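Side-chain contacts in malonyl CoA-acyl carrier protein transacylase (Synechocystis sp. PCC 6803 substr. Kazusa, PDB 4RR5), which catalyses transfer of the malonyl group from malonyl-CoA to holo-acyl carrier protein, a step that supplies malonyl units for fatty acid biosynthesis: residues T3-P8 with I69-L74; Y31-E36 with F101-G106; V65-L70 with E91-Y96; K77-D82 with D258-G263; V267-C272 with L281-Q286. All blocks are in the same frame, centred on the assembly; numbering follows the deposited sequence.

Contact 1: residues T3-P8 with I69-L74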
# COMPACT_ATOMS: atom_id res chain seq x y z
N THR A 3 -11.32 -12.78 -9.51
CA THR A 3 -10.02 -12.62 -8.85
C THR A 3 -9.70 -11.16 -8.55
O THR A 3 -9.82 -10.28 -9.41
CB THR A 3 -8.84 -13.23 -9.68
OG1 THR A 3 -9.09 -14.62 -9.96
CG2 THR A 3 -7.56 -13.16 -8.90
N ALA A 4 -9.31 -10.92 -7.30
CA ALA A 4 -8.75 -9.65 -6.85
C ALA A 4 -7.22 -9.62 -6.96
O ALA A 4 -6.55 -10.61 -6.62
CB ALA A 4 -9.18 -9.37 -5.44
N TRP A 5 -6.66 -8.52 -7.46
CA TRP A 5 -5.22 -8.27 -7.34
C TRP A 5 -5.03 -7.20 -6.29
O TRP A 5 -5.58 -6.11 -6.43
CB TRP A 5 -4.58 -7.82 -8.65
CG TRP A 5 -4.62 -8.80 -9.77
CD1 TRP A 5 -5.14 -10.07 -9.75
CD2 TRP A 5 -4.14 -8.59 -11.10
NE1 TRP A 5 -5.01 -10.65 -10.99
CE2 TRP A 5 -4.40 -9.76 -11.83
CE3 TRP A 5 -3.50 -7.52 -11.74
CZ2 TRP A 5 -4.05 -9.90 -13.18
CZ3 TRP A 5 -3.16 -7.66 -13.07
CH2 TRP A 5 -3.43 -8.83 -13.78
N VAL A 6 -4.27 -7.50 -5.25
CA VAL A 6 -4.02 -6.53 -4.19
C VAL A 6 -2.52 -6.23 -4.09
O VAL A 6 -1.69 -7.13 -4.19
CB VAL A 6 -4.57 -7.01 -2.82
CG1 VAL A 6 -6.06 -7.21 -2.91
CG2 VAL A 6 -3.90 -8.30 -2.37
N PHE A 7 -2.20 -4.96 -3.88
CA PHE A 7 -0.81 -4.49 -3.94
C PHE A 7 -0.25 -4.07 -2.57
O PHE A 7 -0.78 -3.19 -1.90
CB PHE A 7 -0.72 -3.36 -4.96
CG PHE A 7 -1.05 -3.81 -6.37
CD1 PHE A 7 -2.38 -3.90 -6.81
CD2 PHE A 7 -0.04 -4.19 -7.26
CE1 PHE A 7 -2.69 -4.34 -8.11
CE2 PHE A 7 -0.34 -4.63 -8.56
CZ PHE A 7 -1.67 -4.71 -8.98
N PRO A 8 0.85 -4.72 -2.15
CA PRO A 8 1.40 -4.41 -0.83
C PRO A 8 2.12 -3.06 -0.77
O PRO A 8 2.62 -2.55 -1.77
CB PRO A 8 2.37 -5.56 -0.58
CG PRO A 8 2.81 -5.96 -1.95
CD PRO A 8 1.59 -5.80 -2.81
N ILE A 69 5.30 -3.62 -12.82
CA ILE A 69 5.93 -4.62 -13.67
C ILE A 69 5.23 -5.97 -13.51
O ILE A 69 4.89 -6.62 -14.50
CB ILE A 69 7.45 -4.75 -13.38
CG1 ILE A 69 8.21 -3.62 -14.07
CG2 ILE A 69 7.99 -6.11 -13.83
CD1 ILE A 69 9.58 -3.41 -13.56
N LEU A 70 5.00 -6.39 -12.28
CA LEU A 70 4.27 -7.63 -12.03
C LEU A 70 2.87 -7.64 -12.64
O LEU A 70 2.45 -8.65 -13.23
CB LEU A 70 4.18 -7.89 -10.52
CG LEU A 70 5.50 -8.42 -9.96
CD1 LEU A 70 5.46 -8.40 -8.44
CD2 LEU A 70 5.79 -9.82 -10.51
N ALA A 71 2.16 -6.52 -12.54
CA ALA A 71 0.83 -6.42 -13.14
C ALA A 71 0.88 -6.63 -14.66
O ALA A 71 0.02 -7.32 -15.23
CB ALA A 71 0.22 -5.07 -12.83
N ASP A 72 1.86 -6.04 -15.31
CA ASP A 72 1.97 -6.18 -16.75
C ASP A 72 2.43 -7.57 -17.14
O ASP A 72 2.04 -8.10 -18.17
CB ASP A 72 2.91 -5.13 -17.32
CG ASP A 72 2.34 -3.75 -17.21
OD1 ASP A 72 1.12 -3.63 -16.98
OD2 ASP A 72 3.09 -2.77 -17.35
N LEU A 73 3.27 -8.18 -16.30
CA LEU A 73 3.71 -9.55 -16.55
C LEU A 73 2.53 -10.52 -16.47
O LEU A 73 2.39 -11.41 -17.31
CB LEU A 73 4.81 -9.95 -15.57
CG LEU A 73 6.14 -9.28 -15.88
CD1 LEU A 73 7.15 -9.60 -14.80
CD2 LEU A 73 6.64 -9.71 -17.25
N LEU A 74 1.68 -10.33 -15.47
CA LEU A 74 0.43 -11.07 -15.33
C LEU A 74 -0.47 -10.91 -16.55
O LEU A 74 -0.99 -11.89 -17.10
CB LEU A 74 -0.31 -10.63 -14.07
CG LEU A 74 0.29 -11.25 -12.81
CD1 LEU A 74 -0.14 -10.49 -11.55
CD2 LEU A 74 -0.09 -12.73 -12.75

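Contact 2: residues Y31-E36 with F101-G106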
# COMPACT_ATOMS: atom_id res chain seq x y z
N TYR A 31 11.90 -0.56 -16.00
CA TYR A 31 13.01 -0.17 -15.15
C TYR A 31 13.76 1.00 -15.74
O TYR A 31 14.19 1.89 -15.01
CB TYR A 31 13.99 -1.34 -14.94
CG TYR A 31 13.55 -2.33 -13.87
CD1 TYR A 31 12.88 -1.89 -12.73
CD2 TYR A 31 13.80 -3.70 -14.00
CE1 TYR A 31 12.47 -2.79 -11.75
CE2 TYR A 31 13.40 -4.60 -13.03
CZ TYR A 31 12.73 -4.14 -11.90
OH TYR A 31 12.31 -5.04 -10.92
N GLN A 32 13.91 1.01 -17.07
CA GLN A 32 14.65 2.09 -17.74
C GLN A 32 13.83 3.37 -17.71
O GLN A 32 14.37 4.44 -17.46
CB GLN A 32 15.00 1.71 -19.18
CG GLN A 32 16.23 0.81 -19.29
CD GLN A 32 16.36 0.11 -20.64
OE1 GLN A 32 15.60 0.38 -21.58
NE2 GLN A 32 17.33 -0.79 -20.74
N GLN A 33 12.53 3.25 -17.96
CA GLN A 33 11.59 4.35 -17.75
C GLN A 33 11.66 4.90 -16.33
O GLN A 33 11.71 6.11 -16.14
CB GLN A 33 10.16 3.92 -18.03
CG GLN A 33 9.88 3.54 -19.45
CD GLN A 33 8.41 3.21 -19.63
OE1 GLN A 33 8.06 2.17 -20.19
NE2 GLN A 33 7.54 4.11 -19.15
N ALA A 34 11.64 4.01 -15.34
CA ALA A 34 11.73 4.47 -13.96
C ALA A 34 13.05 5.18 -13.72
O ALA A 34 13.10 6.17 -12.99
CB ALA A 34 11.57 3.31 -12.99
N GLU A 35 14.12 4.72 -14.36
CA GLU A 35 15.43 5.31 -14.11
C GLU A 35 15.50 6.75 -14.66
O GLU A 35 16.02 7.64 -13.98
CB GLU A 35 16.55 4.43 -14.68
CG GLU A 35 17.95 4.85 -14.23
CD GLU A 35 19.06 3.90 -14.66
OE1 GLU A 35 18.81 3.00 -15.49
OE2 GLU A 35 20.19 4.05 -14.17
N GLU A 36 14.96 6.99 -15.85
CA GLU A 36 14.94 8.35 -16.40
C GLU A 36 14.04 9.28 -15.58
O GLU A 36 14.40 10.42 -15.34
CB GLU A 36 14.48 8.37 -17.87
CG GLU A 36 13.33 7.43 -18.16
CD GLU A 36 12.48 7.83 -19.35
OE1 GLU A 36 11.38 8.40 -19.13
OE2 GLU A 36 12.89 7.56 -20.51
N PHE A 101 -4.27 6.09 -14.48
CA PHE A 101 -3.19 6.87 -15.07
C PHE A 101 -2.16 5.91 -15.60
O PHE A 101 -2.14 4.74 -15.21
CB PHE A 101 -2.54 7.83 -14.06
CG PHE A 101 -2.28 7.22 -12.72
CD1 PHE A 101 -1.36 6.21 -12.55
CD2 PHE A 101 -2.97 7.68 -11.60
CE1 PHE A 101 -1.13 5.65 -11.30
CE2 PHE A 101 -2.75 7.12 -10.35
CZ PHE A 101 -1.82 6.10 -10.20
N ASP A 102 -1.29 6.40 -16.49
CA ASP A 102 -0.26 5.55 -17.07
C ASP A 102 0.90 5.34 -16.10
O ASP A 102 0.99 5.99 -15.05
CB ASP A 102 0.25 6.14 -18.40
CG ASP A 102 0.71 7.59 -18.27
OD1 ASP A 102 1.16 8.01 -17.19
OD2 ASP A 102 0.61 8.33 -19.27
N PHE A 103 1.80 4.44 -16.48
CA PHE A 103 2.97 4.11 -15.68
C PHE A 103 3.72 5.36 -15.20
O PHE A 103 3.85 5.58 -14.00
CB PHE A 103 3.91 3.19 -16.46
CG PHE A 103 5.15 2.84 -15.71
CD1 PHE A 103 5.08 2.09 -14.54
CD2 PHE A 103 6.38 3.31 -16.13
CE1 PHE A 103 6.21 1.78 -13.82
CE2 PHE A 103 7.53 3.02 -15.42
CZ PHE A 103 7.45 2.25 -14.26
N ALA A 104 4.17 6.19 -16.14
CA ALA A 104 4.99 7.36 -15.81
C ALA A 104 4.31 8.37 -14.88
O ALA A 104 4.94 8.86 -13.95
CB ALA A 104 5.44 8.08 -17.08
N THR A 105 3.04 8.68 -15.14
CA THR A 105 2.29 9.64 -14.31
C THR A 105 2.27 9.14 -12.88
O THR A 105 2.45 9.89 -11.93
CB THR A 105 0.82 9.86 -14.79
OG1 THR A 105 0.79 10.31 -16.15
CG2 THR A 105 0.11 10.88 -13.91
N GLY A 106 2.05 7.84 -12.74
CA GLY A 106 1.97 7.21 -11.44
C GLY A 106 3.27 7.29 -10.68
O GLY A 106 3.27 7.58 -9.49

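Contact 3: residues V65-L70 with E91-Y96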
# COMPACT_ATOMS: atom_id res chain seq x y z
N VAL A 65 7.14 0.53 -8.89
CA VAL A 65 7.69 0.14 -10.18
C VAL A 65 7.62 -1.38 -10.35
O VAL A 65 7.26 -1.91 -11.40
CB VAL A 65 9.15 0.64 -10.35
CG1 VAL A 65 9.84 -0.04 -11.54
CG2 VAL A 65 9.18 2.16 -10.49
N ILE A 66 7.97 -2.10 -9.28
CA ILE A 66 7.97 -3.55 -9.31
C ILE A 66 6.56 -4.11 -9.43
O ILE A 66 6.30 -5.02 -10.23
CB ILE A 66 8.66 -4.13 -8.05
CG1 ILE A 66 10.17 -3.91 -8.15
CG2 ILE A 66 8.33 -5.61 -7.88
CD1 ILE A 66 10.91 -4.10 -6.85
N GLU A 67 5.64 -3.55 -8.65
CA GLU A 67 4.24 -3.94 -8.70
C GLU A 67 3.61 -3.67 -10.07
O GLU A 67 2.91 -4.54 -10.61
CB GLU A 67 3.47 -3.24 -7.58
CG GLU A 67 3.70 -3.91 -6.22
CD GLU A 67 3.23 -3.09 -5.02
OE1 GLU A 67 2.62 -2.01 -5.21
OE2 GLU A 67 3.48 -3.53 -3.89
N ALA A 68 3.88 -2.51 -10.66
CA ALA A 68 3.43 -2.24 -12.04
C ALA A 68 4.04 -3.24 -13.03
O ALA A 68 3.38 -3.69 -13.95
CB ALA A 68 3.77 -0.82 -12.45
N ILE A 69 5.30 -3.62 -12.82
CA ILE A 69 5.93 -4.62 -13.67
C ILE A 69 5.23 -5.97 -13.51
O ILE A 69 4.89 -6.62 -14.50
CB ILE A 69 7.45 -4.75 -13.38
CG1 ILE A 69 8.21 -3.62 -14.07
CG2 ILE A 69 7.99 -6.11 -13.83
CD1 ILE A 69 9.58 -3.41 -13.56
N LEU A 70 5.00 -6.39 -12.28
CA LEU A 70 4.27 -7.63 -12.03
C LEU A 70 2.87 -7.64 -12.64
O LEU A 70 2.45 -8.65 -13.23
CB LEU A 70 4.18 -7.89 -10.52
CG LEU A 70 5.50 -8.42 -9.96
CD1 LEU A 70 5.46 -8.40 -8.44
CD2 LEU A 70 5.79 -9.82 -10.51
N GLU A 91 -2.14 1.40 -3.41
CA GLU A 91 -3.28 1.98 -4.11
C GLU A 91 -2.84 2.57 -5.45
O GLU A 91 -3.56 2.45 -6.44
CB GLU A 91 -3.95 3.06 -3.24
CG GLU A 91 -5.27 3.65 -3.81
CD GLU A 91 -6.27 3.99 -2.70
OE1 GLU A 91 -6.75 5.14 -2.65
OE2 GLU A 91 -6.55 3.10 -1.85
N TYR A 92 -1.67 3.20 -5.47
CA TYR A 92 -1.11 3.76 -6.70
C TYR A 92 -0.88 2.66 -7.73
O TYR A 92 -1.23 2.81 -8.90
CB TYR A 92 0.19 4.53 -6.41
CG TYR A 92 -0.10 5.83 -5.68
CD1 TYR A 92 -0.30 5.85 -4.30
CD2 TYR A 92 -0.21 7.04 -6.38
CE1 TYR A 92 -0.60 7.02 -3.63
CE2 TYR A 92 -0.49 8.21 -5.72
CZ TYR A 92 -0.70 8.20 -4.35
OH TYR A 92 -0.99 9.38 -3.69
N SER A 93 -0.30 1.55 -7.28
CA SER A 93 -0.10 0.41 -8.15
C SER A 93 -1.45 -0.11 -8.64
O SER A 93 -1.60 -0.46 -9.81
CB SER A 93 0.67 -0.70 -7.43
OG SER A 93 1.88 -0.21 -6.86
N ALA A 94 -2.43 -0.17 -7.74
CA ALA A 94 -3.76 -0.62 -8.11
C ALA A 94 -4.38 0.32 -9.16
O ALA A 94 -4.93 -0.12 -10.16
CB ALA A 94 -4.65 -0.71 -6.87
N LEU A 95 -4.25 1.62 -8.93
CA LEU A 95 -4.75 2.62 -9.86
C LEU A 95 -4.11 2.51 -11.25
O LEU A 95 -4.79 2.67 -12.27
CB LEU A 95 -4.53 4.02 -9.29
CG LEU A 95 -5.42 4.34 -8.07
CD1 LEU A 95 -5.07 5.72 -7.49
CD2 LEU A 95 -6.92 4.25 -8.44
N TYR A 96 -2.81 2.24 -11.30
CA TYR A 96 -2.13 2.06 -12.58
C TYR A 96 -2.63 0.80 -13.24
O TYR A 96 -2.81 0.75 -14.45
CB TYR A 96 -0.59 1.99 -12.41
CG TYR A 96 0.05 1.29 -13.60
CD1 TYR A 96 0.22 1.96 -14.81
CD2 TYR A 96 0.43 -0.05 -13.53
CE1 TYR A 96 0.77 1.31 -15.91
CE2 TYR A 96 0.98 -0.69 -14.62
CZ TYR A 96 1.16 -0.00 -15.81
OH TYR A 96 1.71 -0.65 -16.90

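Contact 4: residues K77-D82 with D258-G263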
# COMPACT_ATOMS: atom_id res chain seq x y z
N LYS A 77 0.78 -12.84 -19.54
CA LYS A 77 0.44 -14.26 -19.43
C LYS A 77 -1.05 -14.53 -19.67
O LYS A 77 -1.49 -15.67 -19.65
CB LYS A 77 0.85 -14.81 -18.07
CG LYS A 77 2.33 -14.73 -17.77
CD LYS A 77 2.73 -15.70 -16.66
CE LYS A 77 2.54 -17.17 -17.07
NZ LYS A 77 3.83 -17.91 -17.13
N GLY A 78 -1.84 -13.47 -19.87
CA GLY A 78 -3.26 -13.64 -20.10
C GLY A 78 -4.18 -13.38 -18.91
O GLY A 78 -5.37 -13.14 -19.09
N PHE A 79 -3.65 -13.41 -17.69
CA PHE A 79 -4.47 -13.18 -16.51
C PHE A 79 -4.92 -11.73 -16.37
O PHE A 79 -4.18 -10.81 -16.70
CB PHE A 79 -3.72 -13.60 -15.26
CG PHE A 79 -3.33 -15.05 -15.24
CD1 PHE A 79 -4.22 -16.02 -14.83
CD2 PHE A 79 -2.05 -15.44 -15.63
CE1 PHE A 79 -3.85 -17.36 -14.80
CE2 PHE A 79 -1.68 -16.77 -15.61
CZ PHE A 79 -2.58 -17.73 -15.19
N GLN A 80 -6.14 -11.54 -15.90
CA GLN A 80 -6.70 -10.21 -15.71
C GLN A 80 -7.46 -10.13 -14.40
O GLN A 80 -8.02 -11.13 -13.96
CB GLN A 80 -7.62 -9.85 -16.87
CG GLN A 80 -6.85 -9.45 -18.11
CD GLN A 80 -7.76 -9.25 -19.30
OE1 GLN A 80 -8.87 -9.78 -19.35
NE2 GLN A 80 -7.30 -8.47 -20.28
N PRO A 81 -7.46 -8.95 -13.76
CA PRO A 81 -8.11 -8.78 -12.46
C PRO A 81 -9.60 -8.47 -12.60
O PRO A 81 -10.01 -7.81 -13.56
CB PRO A 81 -7.37 -7.59 -11.86
CG PRO A 81 -7.07 -6.74 -13.06
CD PRO A 81 -6.84 -7.69 -14.23
N ASP A 82 -10.40 -8.94 -11.66
CA ASP A 82 -11.80 -8.52 -11.60
C ASP A 82 -11.91 -7.32 -10.67
O ASP A 82 -12.63 -6.37 -10.96
CB ASP A 82 -12.69 -9.67 -11.13
CG ASP A 82 -12.70 -10.85 -12.09
OD1 ASP A 82 -13.32 -10.73 -13.17
OD2 ASP A 82 -12.08 -11.89 -11.76
N ASP A 258 -10.98 -15.46 -5.41
CA ASP A 258 -9.53 -15.56 -5.31
C ASP A 258 -8.90 -14.20 -5.08
O ASP A 258 -9.40 -13.17 -5.53
CB ASP A 258 -8.93 -16.17 -6.58
CG ASP A 258 -9.51 -17.53 -6.89
OD1 ASP A 258 -10.59 -17.58 -7.52
OD2 ASP A 258 -8.89 -18.54 -6.50
N TYR A 259 -7.74 -14.25 -4.44
CA TYR A 259 -7.09 -13.08 -3.88
C TYR A 259 -5.59 -13.19 -4.13
O TYR A 259 -4.93 -14.05 -3.54
CB TYR A 259 -7.42 -13.03 -2.39
CG TYR A 259 -6.85 -11.93 -1.52
CD1 TYR A 259 -7.56 -10.76 -1.30
CD2 TYR A 259 -5.65 -12.11 -0.83
CE1 TYR A 259 -7.08 -9.78 -0.45
CE2 TYR A 259 -5.16 -11.12 0.02
CZ TYR A 259 -5.88 -9.97 0.20
OH TYR A 259 -5.43 -8.99 1.03
N TRP A 260 -5.07 -12.36 -5.03
CA TRP A 260 -3.67 -12.45 -5.43
C TRP A 260 -2.88 -11.25 -4.96
O TRP A 260 -3.16 -10.13 -5.38
CB TRP A 260 -3.53 -12.57 -6.95
CG TRP A 260 -4.11 -13.82 -7.54
CD1 TRP A 260 -4.79 -14.80 -6.89
CD2 TRP A 260 -4.04 -14.21 -8.91
NE1 TRP A 260 -5.17 -15.78 -7.77
CE2 TRP A 260 -4.72 -15.44 -9.02
CE3 TRP A 260 -3.48 -13.64 -10.05
CZ2 TRP A 260 -4.84 -16.12 -10.23
CZ3 TRP A 260 -3.60 -14.31 -11.25
CH2 TRP A 260 -4.28 -15.54 -11.34
N GLU A 261 -1.89 -11.49 -4.11
CA GLU A 261 -1.01 -10.44 -3.68
C GLU A 261 0.05 -10.27 -4.74
O GLU A 261 0.89 -11.14 -4.93
CB GLU A 261 -0.37 -10.75 -2.34
CG GLU A 261 0.24 -9.53 -1.67
CD GLU A 261 0.81 -9.84 -0.30
OE1 GLU A 261 0.59 -10.97 0.19
OE2 GLU A 261 1.47 -8.96 0.29
N VAL A 262 0.01 -9.14 -5.44
CA VAL A 262 0.91 -8.86 -6.54
C VAL A 262 2.01 -7.93 -6.05
O VAL A 262 1.86 -6.71 -6.06
CB VAL A 262 0.15 -8.25 -7.72
CG1 VAL A 262 1.06 -7.97 -8.88
CG2 VAL A 262 -1.00 -9.18 -8.14
N GLY A 263 3.11 -8.52 -5.59
CA GLY A 263 4.22 -7.78 -5.01
C GLY A 263 5.01 -8.68 -4.08
O GLY A 263 4.66 -9.83 -3.89

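Contact 5: residues V267-C272 with L281-Q286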
# COMPACT_ATOMS: atom_id res chain seq x y z
N VAL A 267 2.42 -10.25 3.28
CA VAL A 267 1.68 -9.48 4.27
C VAL A 267 0.16 -9.43 4.04
O VAL A 267 -0.63 -9.58 4.97
CB VAL A 267 2.20 -8.03 4.36
CG1 VAL A 267 1.41 -7.25 5.42
CG2 VAL A 267 3.69 -8.00 4.65
N LEU A 268 -0.25 -9.22 2.79
CA LEU A 268 -1.65 -8.98 2.50
C LEU A 268 -2.44 -10.28 2.40
O LEU A 268 -3.65 -10.29 2.61
CB LEU A 268 -1.80 -8.16 1.22
CG LEU A 268 -1.28 -6.71 1.18
CD1 LEU A 268 -1.78 -6.07 -0.09
CD2 LEU A 268 -1.70 -5.89 2.39
N THR A 269 -1.76 -11.37 2.06
CA THR A 269 -2.41 -12.68 2.10
C THR A 269 -2.40 -13.20 3.54
O THR A 269 -3.33 -13.89 3.96
CB THR A 269 -1.73 -13.72 1.19
OG1 THR A 269 -0.32 -13.74 1.46
CG2 THR A 269 -1.97 -13.41 -0.28
N GLY A 270 -1.34 -12.88 4.28
CA GLY A 270 -1.28 -13.17 5.70
C GLY A 270 -2.47 -12.55 6.42
O GLY A 270 -3.15 -13.22 7.21
N LEU A 271 -2.73 -11.27 6.15
CA LEU A 271 -3.90 -10.59 6.69
C LEU A 271 -5.17 -11.29 6.25
O LEU A 271 -6.05 -11.56 7.07
CB LEU A 271 -3.92 -9.12 6.25
CG LEU A 271 -2.86 -8.24 6.90
CD1 LEU A 271 -2.86 -6.85 6.32
CD2 LEU A 271 -3.10 -8.17 8.39
N CYS A 272 -5.27 -11.61 4.97
CA CYS A 272 -6.48 -12.24 4.44
C CYS A 272 -6.79 -13.60 5.08
O CYS A 272 -7.96 -14.00 5.17
CB CYS A 272 -6.38 -12.42 2.94
SG CYS A 272 -8.01 -12.60 2.19
N LEU A 281 -5.57 -17.87 -1.93
CA LEU A 281 -4.46 -16.93 -1.93
C LEU A 281 -3.32 -17.35 -2.86
O LEU A 281 -2.86 -18.50 -2.83
CB LEU A 281 -3.93 -16.77 -0.50
CG LEU A 281 -5.02 -16.73 0.58
CD1 LEU A 281 -4.40 -16.62 1.97
CD2 LEU A 281 -6.03 -15.61 0.32
N LYS A 282 -2.85 -16.42 -3.69
CA LYS A 282 -1.54 -16.55 -4.31
C LYS A 282 -0.66 -15.34 -4.02
O LYS A 282 -1.15 -14.22 -3.86
CB LYS A 282 -1.62 -16.77 -5.82
CG LYS A 282 -2.92 -17.34 -6.32
CD LYS A 282 -2.78 -17.78 -7.78
CE LYS A 282 -2.08 -19.12 -7.90
NZ LYS A 282 -2.88 -20.21 -7.26
N ASN A 283 0.64 -15.59 -3.95
CA ASN A 283 1.62 -14.53 -3.81
C ASN A 283 2.49 -14.45 -5.05
O ASN A 283 3.36 -15.30 -5.28
CB ASN A 283 2.48 -14.77 -2.58
CG ASN A 283 1.68 -14.70 -1.32
OD1 ASN A 283 1.34 -15.72 -0.72
ND2 ASN A 283 1.32 -13.48 -0.93
N ILE A 284 2.25 -13.41 -5.85
CA ILE A 284 2.99 -13.21 -7.09
C ILE A 284 3.97 -12.03 -7.00
O ILE A 284 3.61 -10.89 -7.31
CB ILE A 284 2.02 -12.99 -8.24
CG1 ILE A 284 1.03 -14.15 -8.28
CG2 ILE A 284 2.78 -12.85 -9.56
CD1 ILE A 284 -0.39 -13.73 -8.41
N GLY A 285 5.20 -12.33 -6.59
CA GLY A 285 6.22 -11.30 -6.43
C GLY A 285 7.57 -11.72 -6.97
O GLY A 285 8.57 -11.02 -6.80
N GLN A 286 7.61 -12.89 -7.60
CA GLN A 286 8.83 -13.40 -8.22
C GLN A 286 8.49 -14.08 -9.51
O GLN A 286 7.38 -14.60 -9.67
CB GLN A 286 9.58 -14.38 -7.33
CG GLN A 286 10.30 -13.75 -6.19
CD GLN A 286 10.85 -14.78 -5.24
OE1 GLN A 286 10.48 -15.95 -5.31
NE2 GLN A 286 11.77 -14.36 -4.36

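Contact 1: residues T3-P8 with I69-L74
W5 and F7 of strand 3-7 pack against A71 and L74 of helix 56-76, a buried apolar contact between a sheet strand and a covering helix. The benzene end of the indole does most of the work: W5 CH2 comes to 3.6 Å from L74 CB, while L74 CD1 lies over one face of the six-membered ring in a CH-pi contact, 4.2 Å from its centroid. L74 CG lies anti to the carbonyl carbon (chi1 -79°), which lets the branch reach over the indole. The strand belongs to the four-stranded parallel sheet of the alpha/beta core, and it runs at 158° to the helix with the axes 11.0 Å apart. Such a spacing suits a broad tryptophan opposite a leucine. F7, two residues on, presents its ring edge to A71, with CZ 4.3 Å from CB; the small methyl leaves room for both aromatics. Putting an alanine in place of W5 would probably open a gap beneath L74 and leave its methyl without a ring to cover.

Contact 2: residues Y31-E36 with F101-G106
Q33 and A34 of helix 25-38 meet F103 in the opening turn of helix 103-119, whose N-terminus is capped by D102. Both helices lie in the acyltransferase domain, away from the annotated active site, and F103 is the larger contributor to the buried surface. Its CG stands anti to the backbone N (chi1 178°), which carries the ring out from the new helix toward the other one. The ring is met along its rim. Q33 NE2 lies near the ring plane, 3.3 Å from F103 CD2, so it meets the edge; the amide itself is turned 85° to the ring. The aliphatic part of the same glutamine helps, with Q33 CB 3.8 Å from F103 CE2. A long residue whose stem is apolar and whose end is polar suits this partly exposed place. A34 is buried beside it, and its CB touches F103 CZ at 4.4 Å; a methyl is enough there, since V65 of helix 56-76 and V42 also press on it. F103 also packs against Y96 of helix 90-97. The cap holds this turn in shape: D102 OD1 accepts from T105 N at 2.9 Å, nearly along the C-O bond direction, and from T105 OG1 at 2.6 Å, 29° out of the carboxylate plane.

Contact 3: residues V65-L70 with E91-Y96
E67 and A68 of helix 56-76 face S93 and Y96 of helix 90-97, the helix that follows the probable nucleophile elbow around S88, the active-site serine by similarity. The close part is the buried one. Here A68 and S93 bring their CA atoms within 5.9 Å, an approach that two small residues permit. S93 OG, set beside its backbone N (chi1 -53°), donates to E67 OE1 at 2.6 Å, on the anti lone pair, the one turned away from the other carboxylate oxygen. The extended glutamate chain carries its carboxylate across to the serine. Toward the partly exposed side the contact is apolar and thinner, a single methyl against a ring. Y96 reaches over from the next turn, and its ring meets that methyl obliquely. The phenol's polar end is served by a hydrogen bond from outside the two segments, with D72. What the ring gives to A68 is one side: CE2 and CD2 of Y96 lie 3.5 and 3.6 Å from A68 CB.

Contact 4: residues K77-D82 with D258-G263
The loop that delivers F79 to W260 begins at K77, just beyond helix 56-76. G78 follows as the first residue to leave helical geometry; its positive phi (101°) and two bonds back into the last turn make a Schellman motif, and a side chain at these backbone angles would be jammed against the preceding carbonyl oxygen. After the turn F79 points toward strand 258-262, its CG anti to the carbonyl carbon (chi1 -60°). There it makes an offset edge-to-face pair with W260: the edge of the indole is directed at the phenyl face, the centroids of the two six-membered rings lie 5.4 Å apart, and the planes stand at 67°. The nearest atoms are F79 CD1 and W260 CH2, 3.5 Å apart. Replacing F79 by an alanine would probably leave the edge of W260 without an aromatic face to point at and open a gap at this partly exposed end of the core. The strand is an inner one of the parallel sheet, and W260 also meets W5 on the neighbouring strand, with nearly parallel rings. Past F79, P81 packs on W5. D82 then brings the chain to the sheet, its OD2 accepting a hydrogen bond from T3 N.

Contact 5: residues V267-C272 with L281-Q286
L281, at the start of the segment on strand 280-284, packs both of its methyls on helix 267-273. CD1 of L281 lies 3.5 Å from the carbonyl O of T269, CD2 of L281 touches C272 SG at 4.1 Å, and its CB meets T269 CG2 at 3.9 Å; a branched apolar residue can touch two positions one turn apart. K282 points away from the helix, and what it offers is backbone: its carbonyl O lies 3.8 Å from T269 CG2. N283 supplies the polar link. Its ND2 donates to T269 OG1 over 2.9 Å, with an N-H...O angle of 162° and the oxygen in the amide plane. The threonine hydroxyl is placed for this by a chi1 of 51°, between the backbone N and the carbonyl carbon, while its methyl is left to pack on the strand. Helix and strand axes are nearly antiparallel, at 170° and 8.7 Å, as expected within the beta-alpha-beta unit of strand 258-262, helix 267-273 and strand 280-284. From strand 258-262, E261 OE2 accepts from L268 N and OE1 from T269 N, while Y259 OH bonds to L268 O and the Y259 side chain packs on L281 and C272.

Contacts 1, 4 and 5 all reach the four-stranded parallel sheet: strands 3-7, 258-262 and 280-284 lie side by side, with A4 O bonded to W260 N (2.8 Å) and E261 O to I284 N (2.8 Å). Helix 56-76 carries one side of contacts 1 and 3, whose centres are about 7 Å apart, and F7 CD2 packs 3.6 Å from S93 CB between them. Contact 2 continues outward from contact 3, centres about 10 Å apart, through Y31 against I69. Contacts 1 and 3 lie nearest S88, the active-site serine by similarity, about 10 Å from the side chain of F7 and 9 Å from that of E67; the other three lie away from the annotated sites.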